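Local coordinates for eEF1A lysine and N-terminal methyltransferase (Homo sapiens, PDB 5WCJ), which methylates elongation factor 1-alpha at two sites, its C-terminal domain, the part described, acting on the N terminus of that protein, at residues His23-Ala28 with Tyr187-Glu192; Leu47-Gly52 with Asp103-Leu108; Gly54-Phe59 with Val120-Val125; Ser77-Ala82 with Phe86-Ser91. All coordinates share one frame; numbering follows the deposited sequence. Where two conformers were deposited one is given.

Contact 1. Residues His23-Ala28 with Tyr187-Glu192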
loop_
_atom_site.group_PDB
_atom_site.type_symbol
_atom_site.label_atom_id
_atom_site.label_comp_id
_atom_site.label_asym_id
_atom_site.label_seq_id
_atom_site.Cartn_x
_atom_site.Cartn_y
_atom_site.Cartn_z
ATOM N N HIS A 23 -3.320 9.298 3.179
ATOM C CA HIS A 23 -3.751 7.920 3.497
ATOM C C HIS A 23 -5.110 7.561 2.941
ATOM O O HIS A 23 -5.276 6.476 2.372
ATOM C CB HIS A 23 -3.658 7.635 4.994
ATOM C CG HIS A 23 -2.256 7.466 5.473
ATOM N ND1 HIS A 23 -1.908 7.577 6.801
ATOM C CD2 HIS A 23 -1.106 7.195 4.801
ATOM C CE1 HIS A 23 -0.607 7.372 6.929
ATOM N NE2 HIS A 23 -0.093 7.148 5.730
ATOM N N LYS A 24 -6.087 8.460 3.084
ATOM C CA LYS A 24 -7.406 8.257 2.463
ATOM C C LYS A 24 -7.313 8.026 0.957
ATOM O O LYS A 24 -7.975 7.146 0.410
ATOM C CB LYS A 24 -8.305 9.468 2.715
ATOM C CG LYS A 24 -8.722 9.661 4.163
ATOM C CD LYS A 24 -9.455 10.985 4.315
ATOM C CE LYS A 24 -10.025 11.163 5.713
ATOM N NZ LYS A 24 -10.136 12.609 6.059
ATOM N N ALA A 25 -6.482 8.813 0.288
ATOM C CA ALA A 25 -6.227 8.624 -1.153
ATOM C C ALA A 25 -5.580 7.279 -1.499
ATOM O O ALA A 25 -5.943 6.662 -2.505
ATOM C CB ALA A 25 -5.371 9.760 -1.673
ATOM N N MET A 26 -4.634 6.809 -0.670
ATOM C CA MET A 26 -4.006 5.496 -0.928
ATOM C C MET A 26 -5.014 4.345 -0.777
ATOM O O MET A 26 -5.094 3.482 -1.639
ATOM C CB MET A 26 -2.776 5.269 -0.053
ATOM C CG MET A 26 -1.653 6.244 -0.375
ATOM S SD MET A 26 -0.306 6.147 0.797
ATOM C CE MET A 26 0.578 4.771 0.119
ATOM N N ILE A 27 -5.803 4.393 0.291
ATOM C CA ILE A 27 -6.859 3.412 0.553
ATOM C C ILE A 27 -7.868 3.398 -0.609
ATOM O O ILE A 27 -8.324 2.336 -1.029
ATOM C CB ILE A 27 -7.531 3.693 1.929
ATOM C CG1 ILE A 27 -6.550 3.396 3.075
ATOM C CG2 ILE A 27 -8.774 2.840 2.103
ATOM C CD1 ILE A 27 -6.840 4.148 4.361
ATOM N N ALA A 28 -8.148 4.560 -1.184
ATOM C CA ALA A 28 -9.051 4.670 -2.340
ATOM C C ALA A 28 -8.624 3.812 -3.521
ATOM O O ALA A 28 -9.466 3.360 -4.296
ATOM C CB ALA A 28 -9.218 6.130 -2.754
ATOM N N TYR A 187 -2.644 5.750 -12.910
ATOM C CA TYR A 187 -3.553 6.800 -12.482
ATOM C C TYR A 187 -2.848 7.653 -11.444
ATOM O O TYR A 187 -1.957 7.168 -10.723
ATOM C CB TYR A 187 -4.802 6.233 -11.862
ATOM C CG TYR A 187 -5.577 5.270 -12.725
ATOM C CD1 TYR A 187 -6.465 5.738 -13.703
ATOM C CD2 TYR A 187 -5.474 3.886 -12.538
ATOM C CE1 TYR A 187 -7.206 4.858 -14.468
ATOM C CE2 TYR A 187 -6.209 2.994 -13.310
ATOM C CZ TYR A 187 -7.093 3.496 -14.264
ATOM O OH TYR A 187 -7.825 2.626 -15.032
ATOM N N VAL A 188 -3.304 8.902 -11.314
ATOM C CA VAL A 188 -2.652 9.894 -10.463
ATOM C C VAL A 188 -3.714 10.664 -9.678
ATOM O O VAL A 188 -4.731 11.086 -10.259
ATOM C CB VAL A 188 -1.801 10.885 -11.280
ATOM C CG1 VAL A 188 -1.190 11.945 -10.362
ATOM C CG2 VAL A 188 -0.723 10.159 -12.080
ATOM N N ARG A 189 -3.461 10.865 -8.387
ATOM C CA ARG A 189 -4.282 11.729 -7.555
ATOM C C ARG A 189 -3.412 12.756 -6.864
ATOM O O ARG A 189 -2.534 12.372 -6.099
ATOM C CB ARG A 189 -5.065 10.921 -6.530
ATOM C CG ARG A 189 -6.072 11.781 -5.758
ATOM C CD ARG A 189 -7.039 11.041 -4.897
ATOM N NE ARG A 189 -7.635 9.932 -5.615
ATOM C CZ ARG A 189 -8.632 9.190 -5.170
ATOM N NH1 ARG A 189 -9.184 9.425 -3.990
ATOM N NH2 ARG A 189 -9.065 8.191 -5.933
ATOM N N ARG A 190 -3.651 14.048 -7.126
ATOM C CA ARG A 190 -3.013 15.135 -6.352
ATOM C C ARG A 190 -3.818 15.307 -5.061
ATOM O O ARG A 190 -5.029 15.147 -5.070
ATOM C CB ARG A 190 -2.949 16.455 -7.127
ATOM C CG ARG A 190 -2.427 16.386 -8.555
ATOM C CD ARG A 190 -1.047 15.772 -8.696
ATOM N NE ARG A 190 0.018 16.776 -8.762
ATOM C CZ ARG A 190 0.640 17.348 -7.729
ATOM N NH1 ARG A 190 0.332 17.044 -6.469
ATOM N NH2 ARG A 190 1.597 18.244 -7.969
ATOM N N ILE A 191 -3.157 15.584 -3.947
ATOM C CA ILE A 191 -3.833 15.667 -2.651
ATOM C C ILE A 191 -4.063 17.135 -2.298
ATOM O O ILE A 191 -3.150 17.960 -2.383
ATOM C CB ILE A 191 -3.040 14.943 -1.543
ATOM C CG1 ILE A 191 -2.705 13.493 -1.940
ATOM C CG2 ILE A 191 -3.798 14.959 -0.220
ATOM C CD1 ILE A 191 -3.889 12.687 -2.424
ATOM N N GLU A 192 -5.289 17.454 -1.888
ATOM C CA GLU A 192 -5.663 18.831 -1.542
ATOM C C GLU A 192 -4.811 19.327 -0.395
ATOM O O GLU A 192 -4.659 18.631 0.605
ATOM C CB GLU A 192 -7.153 18.901 -1.138
#
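Ala25, buried on the flank of helix 21-28, turns its methyl group toward segment 187-192 and meets two side chains there. Its CB lies 3.4 Å from Ile191 CD1, tighter than an ordinary methyl-methyl contact, and 3.8 Å from Arg189 CD. A small residue suits so close an approach. The aliphatic part of the arginine serves as an apolar surface, while its charged end continues along the helix. Arg189 belongs to strand 185-190, an outermost strand of the seven-stranded sheet of this Rossmann-like methyltransferase fold. Antiparallel to it runs strand 197-202, where Ile198 touches both Ala25 and Met26.

One turn further on, Ala28 receives the charged end of Arg189: its CB is 3.5 Å from Arg189 NH1 and 3.8 Å from Arg189 NH2. A bend at chi3 (-47°) brings the guanidinium to the alanine, and with no hydrogen bond crossing between the segments it lies obliquely by the methyl.

Contact 2. Residues Leu47-Gly52 with Asp103-Leu108. With SAH (S-adenosyl-L-homocysteine), chain F.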
loop_
_atom_site.group_PDB
_atom_site.type_symbol
_atom_site.label_atom_id
_atom_site.label_comp_id
_atom_site.label_asym_id
_atom_site.label_seq_id
_atom_site.Cartn_x
_atom_site.Cartn_y
_atom_site.Cartn_z
ATOM N N LEU A 47 1.037 -5.649 1.076
ATOM C CA LEU A 47 2.369 -5.349 1.561
ATOM C C LEU A 47 2.426 -3.828 1.696
ATOM O O LEU A 47 2.092 -3.107 0.749
ATOM C CB LEU A 47 3.419 -5.802 0.537
ATOM C CG LEU A 47 4.874 -5.409 0.825
ATOM C CD1 LEU A 47 5.379 -6.054 2.107
ATOM C CD2 LEU A 47 5.726 -5.844 -0.341
ATOM N N VAL A 48 2.836 -3.345 2.850
ATOM C CA VAL A 48 2.973 -1.910 3.077
ATOM C C VAL A 48 4.394 -1.614 3.516
ATOM O O VAL A 48 4.863 -2.190 4.486
ATOM C CB VAL A 48 1.981 -1.374 4.150
ATOM C CG1 VAL A 48 2.126 0.146 4.271
ATOM C CG2 VAL A 48 0.574 -1.779 3.826
ATOM N N VAL A 49 5.076 -0.720 2.802
ATOM C CA VAL A 49 6.426 -0.316 3.170
ATOM C C VAL A 49 6.346 1.069 3.736
ATOM O O VAL A 49 5.879 1.998 3.047
ATOM C CB VAL A 49 7.378 -0.314 1.965
ATOM C CG1 VAL A 49 8.783 0.009 2.430
ATOM C CG2 VAL A 49 7.292 -1.655 1.250
ATOM N N GLY A 50 6.804 1.192 4.982
ATOM C CA GLY A 50 6.791 2.424 5.722
ATOM C C GLY A 50 5.636 2.400 6.710
ATOM O O GLY A 50 4.487 2.416 6.294
ATOM N N LEU A 51 5.942 2.338 8.009
ATOM C CA LEU A 51 4.881 2.247 9.065
ATOM C C LEU A 51 4.315 3.587 9.480
ATOM O O LEU A 51 3.103 3.693 9.743
ATOM C CB LEU A 51 5.413 1.532 10.306
ATOM C CG LEU A 51 4.417 1.199 11.419
ATOM C CD1 LEU A 51 3.427 0.153 10.936
ATOM C CD2 LEU A 51 5.184 0.708 12.650
ATOM N N GLY A 52 5.178 4.597 9.584
ATOM C CA GLY A 52 4.856 5.859 10.251
ATOM C C GLY A 52 4.310 5.569 11.643
ATOM O O GLY A 52 4.822 4.694 12.343
ATOM N N ASP A 103 15.733 -4.228 0.581
ATOM C CA ASP A 103 16.269 -5.557 0.917
ATOM C C ASP A 103 15.162 -6.578 1.040
ATOM O O ASP A 103 15.258 -7.674 0.506
ATOM C CB ASP A 103 17.057 -5.521 2.238
ATOM C CG ASP A 103 18.261 -4.603 2.198
ATOM O OD1 ASP A 103 18.903 -4.478 1.128
ATOM O OD2 ASP A 103 18.590 -4.003 3.263
ATOM N N TYR A 104 14.060 -6.196 1.707
ATOM C CA TYR A 104 12.969 -7.107 1.934
ATOM C C TYR A 104 12.295 -7.542 0.645
ATOM O O TYR A 104 12.045 -8.734 0.435
ATOM C CB TYR A 104 11.921 -6.445 2.863
ATOM C CG TYR A 104 10.910 -7.421 3.377
ATOM C CD1 TYR A 104 11.211 -8.219 4.483
ATOM C CD2 TYR A 104 9.672 -7.565 2.775
ATOM C CE1 TYR A 104 10.308 -9.133 4.964
ATOM C CE2 TYR A 104 8.745 -8.493 3.260
ATOM C CZ TYR A 104 9.088 -9.257 4.360
ATOM O OH TYR A 104 8.228 -10.166 4.886
ATOM N N ILE A 105 11.996 -6.585 -0.235
ATOM C CA ILE A 105 11.358 -6.944 -1.513
ATOM C C ILE A 105 12.333 -7.769 -2.404
ATOM O O ILE A 105 11.906 -8.717 -3.059
ATOM C CB ILE A 105 10.825 -5.689 -2.216
ATOM C CG1 ILE A 105 9.571 -5.214 -1.456
ATOM C CG2 ILE A 105 10.524 -5.930 -3.683
ATOM C CD1 ILE A 105 9.093 -3.831 -1.846
ATOM N N ALA A 106 13.604 -7.409 -2.401
ATOM C CA ALA A 106 14.624 -8.188 -3.162
ATOM C C ALA A 106 14.632 -9.650 -2.701
ATOM O O ALA A 106 14.551 -10.541 -3.544
ATOM C CB ALA A 106 16.002 -7.548 -3.074
ATOM N N SER A 107 14.582 -9.894 -1.393
ATOM C CA SER A 107 14.523 -11.279 -0.851
ATOM C C SER A 107 13.263 -11.998 -1.243
ATOM O O SER A 107 13.326 -13.142 -1.685
ATOM C CB SER A 107 14.640 -11.309 0.674
ATOM O OG SER A 107 15.873 -10.745 1.060
ATOM N N LEU A 108 12.111 -11.329 -1.108
ATOM C CA LEU A 108 10.845 -11.929 -1.499
ATOM C C LEU A 108 10.801 -12.282 -2.971
ATOM O O LEU A 108 10.312 -13.343 -3.321
ATOM C CB LEU A 108 9.659 -10.998 -1.222
ATOM C CG LEU A 108 9.293 -10.674 0.220
ATOM C CD1 LEU A 108 8.054 -9.770 0.206
ATOM C CD2 LEU A 108 9.090 -11.949 1.031
HETATM C CG SAH F . 4.903 7.551 6.688
HETATM S SD SAH F . 6.444 7.883 7.587
HETATM C "C5'" SAH F . 7.715 7.138 6.533
HETATM C "C4'" SAH F . 8.094 5.790 7.114
HETATM O "O4'" SAH F . 9.011 5.137 6.201
HETATM C "C3'" SAH F . 8.823 5.890 8.467
HETATM O "O3'" SAH F . 8.262 4.962 9.388
HETATM C "C2'" SAH F . 10.265 5.512 8.107
HETATM O "O2'" SAH F . 11.021 4.876 9.131
HETATM C "C1'" SAH F . 9.992 4.509 6.994
HETATM N N9 SAH F . 11.131 4.210 6.130
HETATM C C8 SAH F . 12.076 5.089 5.666
HETATM N N7 SAH F . 12.942 4.554 4.839
HETATM C C5 SAH F . 12.538 3.233 4.752
HETATM C C6 SAH F . 13.027 2.138 4.021
HETATM N N6 SAH F . 14.090 2.211 3.178
HETATM N N1 SAH F . 12.401 0.953 4.171
HETATM C C2 SAH F . 11.354 0.870 5.008
HETATM N N3 SAH F . 10.789 1.839 5.736
HETATM C C4 SAH F . 11.429 3.005 5.557
#
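Ile105, on the inward face of helix 101-109, packs onto Leu47 and Val49 of strand 44-49. The axes of segments 47-49 and 103-108 run roughly antiparallel, at 150°, with 11.2 Å between them. From CB, which faces the strand, the side chain divides. CG1 is placed beside the backbone N and anti to the carbonyl carbon (chi1 -73°), and lies 4.1 Å from Leu47 CD2; at the tip, CD1 is 4.2 Å from Val49 CG2 and also touches Phe123 of the next strand. Phe146 and Lys149 of helix 144-152 pack against this isoleucine too. The other branch of Leu47, CD1, comes obliquely to the Tyr104 ring, 4.3 Å from CE2.

Val49 faces two partners: CG2 meets Ile105, and CG1 is 3.7 Å from SAH C2. Beyond it begins the glycine-rich loop characteristic of class I methyltransferases. A CB on Gly50 would crowd the ribose oxygen O4', and one on Gly52 the homocysteine CG. Without those side chains the loop runs close against the ribose and homocysteine, and Gly52 N donates to SAH O3' (3.1 Å, 146°). Helix and strand are joined by apolar packing without a hydrogen bond between them, while the loop beyond the strand offers a backbone N-H to the ribose.

Contact 3. Residues Gly54-Phe59 with Val120-Val125. With SAH (S-adenosyl-L-homocysteine), chain F.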
loop_
_atom_site.group_PDB
_atom_site.type_symbol
_atom_site.label_atom_id
_atom_site.label_comp_id
_atom_site.label_asym_id
_atom_site.label_seq_id
_atom_site.Cartn_x
_atom_site.Cartn_y
_atom_site.Cartn_z
ATOM N N GLY A 54 1.555 4.041 12.098
ATOM C CA GLY A 54 0.806 2.794 11.976
ATOM C C GLY A 54 -0.638 2.956 11.506
ATOM O O GLY A 54 -1.329 1.958 11.280
ATOM N N SER A 55 -1.076 4.190 11.315
ATOM C CA SER A 55 -2.490 4.441 11.044
ATOM C C SER A 55 -2.981 3.819 9.728
ATOM O O SER A 55 -4.125 3.364 9.663
ATOM C CB SER A 55 -2.806 5.933 11.078
ATOM O OG SER A 55 -2.164 6.595 10.019
ATOM N N LEU A 56 -2.138 3.789 8.690
ATOM C CA LEU A 56 -2.551 3.234 7.383
ATOM C C LEU A 56 -2.799 1.724 7.459
ATOM O O LEU A 56 -3.891 1.268 7.155
ATOM C CB LEU A 56 -1.559 3.613 6.260
ATOM C CG LEU A 56 -1.765 2.948 4.894
ATOM C CD1 LEU A 56 -3.106 3.366 4.331
ATOM C CD2 LEU A 56 -0.634 3.304 3.909
ATOM N N PRO A 57 -1.798 0.930 7.883
ATOM C CA PRO A 57 -2.085 -0.499 8.001
ATOM C C PRO A 57 -3.146 -0.810 9.084
ATOM O O PRO A 57 -3.912 -1.768 8.947
ATOM C CB PRO A 57 -0.715 -1.106 8.369
ATOM C CG PRO A 57 0.109 0.027 8.882
ATOM C CD PRO A 57 -0.383 1.240 8.191
ATOM N N LEU A 58 -3.193 -0.010 10.144
ATOM C CA LEU A 58 -4.224 -0.216 11.194
ATOM C C LEU A 58 -5.632 0.015 10.662
ATOM O O LEU A 58 -6.575 -0.743 11.015
ATOM C CB LEU A 58 -3.985 0.667 12.397
ATOM C CG LEU A 58 -4.825 0.389 13.645
ATOM C CD1 LEU A 58 -4.668 -1.053 14.093
ATOM C CD2 LEU A 58 -4.393 1.354 14.740
ATOM N N PHE A 59 -5.772 1.005 9.790
ATOM C CA PHE A 59 -7.074 1.274 9.171
ATOM C C PHE A 59 -7.522 0.087 8.323
ATOM O O PHE A 59 -8.675 -0.351 8.419
ATOM C CB PHE A 59 -7.059 2.530 8.315
ATOM C CG PHE A 59 -8.399 2.864 7.711
ATOM C CD1 PHE A 59 -8.821 2.272 6.514
ATOM C CD2 PHE A 59 -9.242 3.772 8.342
ATOM C CE1 PHE A 59 -10.065 2.591 5.950
ATOM C CE2 PHE A 59 -10.476 4.096 7.780
ATOM C CZ PHE A 59 -10.886 3.503 6.590
ATOM N N VAL A 120 -2.077 -5.997 -3.316
ATOM C CA VAL A 120 -1.814 -4.585 -3.216
ATOM C C VAL A 120 -0.436 -4.399 -2.597
ATOM O O VAL A 120 -0.118 -5.010 -1.593
ATOM C CB VAL A 120 -2.847 -3.854 -2.317
ATOM C CG1 VAL A 120 -2.538 -2.358 -2.245
ATOM C CG2 VAL A 120 -4.268 -4.064 -2.796
ATOM N N ILE A 121 0.357 -3.516 -3.181
ATOM C CA ILE A 121 1.613 -3.104 -2.594
ATOM C C ILE A 121 1.575 -1.587 -2.441
ATOM O O ILE A 121 1.364 -0.871 -3.419
ATOM C CB ILE A 121 2.829 -3.552 -3.441
ATOM C CG1 ILE A 121 2.896 -5.086 -3.548
ATOM C CG2 ILE A 121 4.117 -2.993 -2.876
ATOM C CD1 ILE A 121 3.955 -5.566 -4.525
ATOM N N MET A 122 1.786 -1.111 -1.217
ATOM C CA MET A 122 1.776 0.320 -0.917
ATOM C C MET A 122 3.151 0.768 -0.485
ATOM O O MET A 122 3.735 0.171 0.442
ATOM C CB MET A 122 0.755 0.642 0.181
ATOM C CG MET A 122 -0.688 0.478 -0.231
ATOM S SD MET A 122 -1.784 0.965 1.140
ATOM C CE MET A 122 -3.376 0.806 0.349
ATOM N N PHE A 123 3.644 1.849 -1.106
ATOM C CA PHE A 123 4.864 2.528 -0.642
ATOM C C PHE A 123 4.477 3.832 0.003
ATOM O O PHE A 123 3.980 4.739 -0.681
ATOM C CB PHE A 123 5.817 2.812 -1.808
ATOM C CG PHE A 123 6.571 1.611 -2.340
ATOM C CD1 PHE A 123 6.371 0.319 -1.862
ATOM C CD2 PHE A 123 7.495 1.791 -3.375
ATOM C CE1 PHE A 123 7.068 -0.746 -2.370
ATOM C CE2 PHE A 123 8.197 0.711 -3.876
ATOM C CZ PHE A 123 7.958 -0.548 -3.399
ATOM N N ASP A 124 4.716 3.919 1.317
ATOM C CA ASP A 124 4.507 5.120 2.117
ATOM C C ASP A 124 5.816 5.397 2.820
ATOM O O ASP A 124 5.885 5.479 4.050
ATOM C CB ASP A 124 3.362 4.859 3.123
ATOM C CG ASP A 124 2.818 6.111 3.786
ATOM O OD1 ASP A 124 2.991 7.213 3.239
ATOM O OD2 ASP A 124 2.186 5.965 4.889
ATOM N N VAL A 125 6.879 5.465 2.032
ATOM C CA VAL A 125 8.232 5.502 2.571
ATOM C C VAL A 125 8.825 6.897 2.400
ATOM O O VAL A 125 8.711 7.496 1.332
ATOM C CB VAL A 125 9.096 4.350 2.026
ATOM C CG1 VAL A 125 8.984 4.195 0.535
ATOM C CG2 VAL A 125 10.548 4.492 2.448
HETATM C CG SAH F . 4.903 7.551 6.688
HETATM S SD SAH F . 6.444 7.883 7.587
HETATM C "C5'" SAH F . 7.715 7.138 6.533
HETATM C "C4'" SAH F . 8.094 5.790 7.114
HETATM O "O4'" SAH F . 9.011 5.137 6.201
HETATM C "C3'" SAH F . 8.823 5.890 8.467
HETATM O "O3'" SAH F . 8.262 4.962 9.388
HETATM C "C2'" SAH F . 10.265 5.512 8.107
HETATM O "O2'" SAH F . 11.021 4.876 9.131
HETATM C "C1'" SAH F . 9.992 4.509 6.994
HETATM N N9 SAH F . 11.131 4.210 6.130
HETATM C C8 SAH F . 12.076 5.089 5.666
HETATM N N7 SAH F . 12.942 4.554 4.839
HETATM C C5 SAH F . 12.538 3.233 4.752
HETATM C C6 SAH F . 13.027 2.138 4.021
HETATM N N6 SAH F . 14.090 2.211 3.178
HETATM N N1 SAH F . 12.401 0.953 4.171
HETATM C C2 SAH F . 11.354 0.870 5.008
HETATM N N3 SAH F . 10.789 1.839 5.736
HETATM C C4 SAH F . 11.429 3.005 5.557
#
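Leu56 and Asp124 bring the backbones nearest, with 9.0 Å between their CA atoms, where the first turn of helix 55-63 faces the C-terminal end of strand 118-123. Gly54 is the N-cap residue; at its backbone angles any side chain would collide with the carbonyl oxygen of the residue before. Leu56 carries the packing. Its CG stands anti to the backbone N (chi1 172°), and a single methyl, CD2, crosses to the strand, 3.8 Å from Met122 SD and 4.0 Å from Asp124 OD2. The flexible, polarisable thioether suits this buried place between helix and sheet.

Asp124 OD2 accepts a hydrogen bond from His23, and OD1 bonds to His22 and Asn163. Those three side chains would probably lose their common acceptor if an alanine stood here, and a gap would open beside SAH CG, which OD2 approaches to 3.6 Å. Val125 CG2 comes over a face of the adenine, 3.3 Å from SAH C5. Leu56 and Met122 thus fill the interior, while Asp124, just past the strand, holds a polar network beside the homocysteine, the cofactor lying at the C-terminal ends of the parallel strands as in Rossmann-like methyltransferases.

Contact 4. Residues Ser77-Ala82 with Phe86-Ser91; sequences SMLEVA and FGFSQS. With SAH (S-adenosyl-L-homocysteine), chain F.
Ala82 O is gripped by two backbone amides, Phe86 N at 3.0 Å and Phe88 N at 3.1 Å, which reach it from opposite faces of its carbonyl plane. The bond to Phe88 is the straighter (158° against 138°). Phe86 N continues the helical i+4 to i pattern; Gly87, whose positive phi favours glycine, then lets the chain turn back so that Phe88 N takes the same oxygen. The wrapped chain brings its aromatics back to the helix: Val81 O lies over one face of the Phe86 ring, offset toward the rim, and Ala82 CB, leaving room for Phe88 beside the helix, is 3.9 Å from Phe88 CB.

With chi1 at 176° the Leu79 branch swings toward the returning chain and spreads two methyls along it. CD1 meets Phe88 CE2 at 4.0 Å, the two side chains crossing at about a right angle, and CD2 meets Gln90 NE2 at 3.9 Å; Gln90 OE1 bonds to the Val96 amide. On another flank Met78 CE touches SAH O3' (3.6 Å). Phe88 is wedged among helix 76-85, Pro57 of helix 55-63, and Met94 and Val96 of strand 94-98.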
loop_
_atom_site.group_PDB
_atom_site.type_symbol
_atom_site.label_atom_id
_atom_site.label_comp_id
_atom_site.label_asym_id
_atom_site.label_seq_id
_atom_site.Cartn_x
_atom_site.Cartn_y
_atom_site.Cartn_z
ATOM N N SER A 77 12.345 1.903 16.252
ATOM C CA SER A 77 11.760 2.922 17.129
ATOM C C SER A 77 10.375 3.348 16.680
ATOM O O SER A 77 9.548 3.727 17.511
ATOM C CB SER A 77 12.630 4.187 17.183
ATOM O OG SER A 77 13.826 3.917 17.874
ATOM N N MET A 78 10.128 3.317 15.372
ATOM C CA MET A 78 8.810 3.650 14.859
ATOM C C MET A 78 7.792 2.588 15.258
ATOM O O MET A 78 6.671 2.918 15.636
ATOM C CB MET A 78 8.846 3.839 13.329
ATOM C CG MET A 78 9.707 5.028 12.889
ATOM S SD MET A 78 9.089 6.629 13.432
ATOM C CE MET A 78 7.602 6.756 12.473
ATOM N N LEU A 79 8.159 1.328 15.134
ATOM C CA LEU A 79 7.298 0.240 15.603
ATOM C C LEU A 79 7.079 0.320 17.121
ATOM O O LEU A 79 5.958 0.092 17.586
ATOM C CB LEU A 79 7.848 -1.122 15.236
ATOM C CG LEU A 79 7.089 -2.369 15.743
ATOM C CD1 LEU A 79 5.674 -2.399 15.187
ATOM C CD2 LEU A 79 7.805 -3.660 15.404
ATOM N N GLU A 80 8.148 0.602 17.867
ATOM C CA GLU A 80 8.032 0.691 19.336
ATOM C C GLU A 80 7.000 1.745 19.779
ATOM O O GLU A 80 6.101 1.440 20.577
ATOM C CB GLU A 80 9.397 0.981 19.978
ATOM C CG GLU A 80 9.566 0.431 21.385
ATOM N N VAL A 81 7.136 2.971 19.280
ATOM C CA VAL A 81 6.240 4.055 19.668
ATOM C C VAL A 81 4.803 3.776 19.232
ATOM O O VAL A 81 3.856 4.055 19.977
ATOM C CB VAL A 81 6.735 5.456 19.190
ATOM C CG1 VAL A 81 6.628 5.613 17.695
ATOM C CG2 VAL A 81 5.957 6.578 19.865
ATOM N N ALA A 82 4.627 3.237 18.022
ATOM C CA ALA A 82 3.282 2.944 17.540
ATOM C C ALA A 82 2.582 1.853 18.390
ATOM O O ALA A 82 1.376 1.928 18.640
ATOM C CB ALA A 82 3.303 2.546 16.079
ATOM N N PHE A 86 0.214 4.320 20.121
ATOM C CA PHE A 86 -0.727 4.615 19.041
ATOM C C PHE A 86 -1.637 3.459 18.665
ATOM O O PHE A 86 -2.221 3.471 17.571
ATOM C CB PHE A 86 -0.015 5.180 17.780
ATOM C CG PHE A 86 0.978 6.271 18.045
ATOM C CD1 PHE A 86 0.810 7.186 19.071
ATOM C CD2 PHE A 86 2.084 6.427 17.189
ATOM C CE1 PHE A 86 1.743 8.189 19.295
ATOM C CE2 PHE A 86 3.011 7.434 17.402
ATOM C CZ PHE A 86 2.846 8.308 18.466
ATOM N N GLY A 87 -1.791 2.480 19.554
ATOM C CA GLY A 87 -2.760 1.403 19.373
ATOM C C GLY A 87 -2.451 0.377 18.302
ATOM O O GLY A 87 -3.319 -0.412 17.932
ATOM N N PHE A 88 -1.219 0.381 17.803
ATOM C CA PHE A 88 -0.803 -0.583 16.823
ATOM C C PHE A 88 -0.521 -1.930 17.491
ATOM O O PHE A 88 0.003 -1.983 18.602
ATOM C CB PHE A 88 0.441 -0.090 16.081
ATOM C CG PHE A 88 0.758 -0.933 14.897
ATOM C CD1 PHE A 88 0.055 -0.757 13.717
ATOM C CD2 PHE A 88 1.672 -1.971 14.996
ATOM C CE1 PHE A 88 0.304 -1.578 12.638
ATOM C CE2 PHE A 88 1.919 -2.795 13.910
ATOM C CZ PHE A 88 1.231 -2.594 12.737
ATOM N N SER A 89 -0.878 -3.020 16.832
ATOM C CA SER A 89 -0.476 -4.341 17.315
ATOM C C SER A 89 -0.360 -5.309 16.166
ATOM O O SER A 89 -0.949 -5.107 15.112
ATOM C CB SER A 89 -1.482 -4.887 18.347
ATOM O OG SER A 89 -2.737 -5.037 17.724
ATOM N N GLN A 90 0.441 -6.335 16.380
ATOM C CA GLN A 90 0.605 -7.411 15.433
ATOM C C GLN A 90 -0.301 -8.531 15.812
ATOM O O GLN A 90 -0.680 -8.653 16.987
ATOM C CB GLN A 90 2.051 -7.861 15.420
ATOM C CG GLN A 90 2.946 -6.743 14.896
ATOM C CD GLN A 90 4.369 -7.192 14.726
ATOM O OE1 GLN A 90 4.637 -8.048 13.901
ATOM N NE2 GLN A 90 5.282 -6.618 15.510
ATOM N N SER A 91 -0.649 -9.330 14.811
ATOM C CA SER A 91 -1.560 -10.475 14.956
ATOM C C SER A 91 -1.304 -11.448 13.830
ATOM O O SER A 91 -0.425 -11.206 12.994
ATOM C CB SER A 91 -3.023 -9.995 14.906
ATOM O OG SER A 91 -3.368 -9.512 13.610
HETATM C CG SAH F . 4.903 7.551 6.688
HETATM S SD SAH F . 6.444 7.883 7.587
HETATM C "C5'" SAH F . 7.715 7.138 6.533
HETATM C "C4'" SAH F . 8.094 5.790 7.114
HETATM O "O4'" SAH F . 9.011 5.137 6.201
HETATM C "C3'" SAH F . 8.823 5.890 8.467
HETATM O "O3'" SAH F . 8.262 4.962 9.388
HETATM C "C2'" SAH F . 10.265 5.512 8.107
HETATM O "O2'" SAH F . 11.021 4.876 9.131
HETATM C "C1'" SAH F . 9.992 4.509 6.994
HETATM N N9 SAH F . 11.131 4.210 6.130
HETATM C C8 SAH F . 12.076 5.089 5.666
HETATM N N7 SAH F . 12.942 4.554 4.839
HETATM C C5 SAH F . 12.538 3.233 4.752
HETATM C C6 SAH F . 13.027 2.138 4.021
HETATM N N6 SAH F . 14.090 2.211 3.178
HETATM N N1 SAH F . 12.401 0.953 4.171
HETATM C C2 SAH F . 11.354 0.870 5.008
HETATM N N3 SAH F . 10.789 1.839 5.736
HETATM C C4 SAH F . 11.429 3.005 5.557
#

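Overall arrangement
Contacts 2 and 3 are buried and join neighbouring parallel strands, 44-49 and 118-123, to helices; backbone pairing between the strands fuses the two. Contacts 1 and 4 are partly buried, contact 1 at an outermost strand and contact 4, farthest from the chain's centre, at a helix end. Contact 3 touches all the others: His23 of contact 1 bonds to Asp124, while Pro57 and Leu58 meet the turn of contact 4. Contacts 2, 3 and 4 all border SAH, which contact 1 does not touch. The chemistry follows place: contacts 1 to 3 have only packing between their segments, whereas contact 4, close in sequence, is tied by backbone hydrogen bonds.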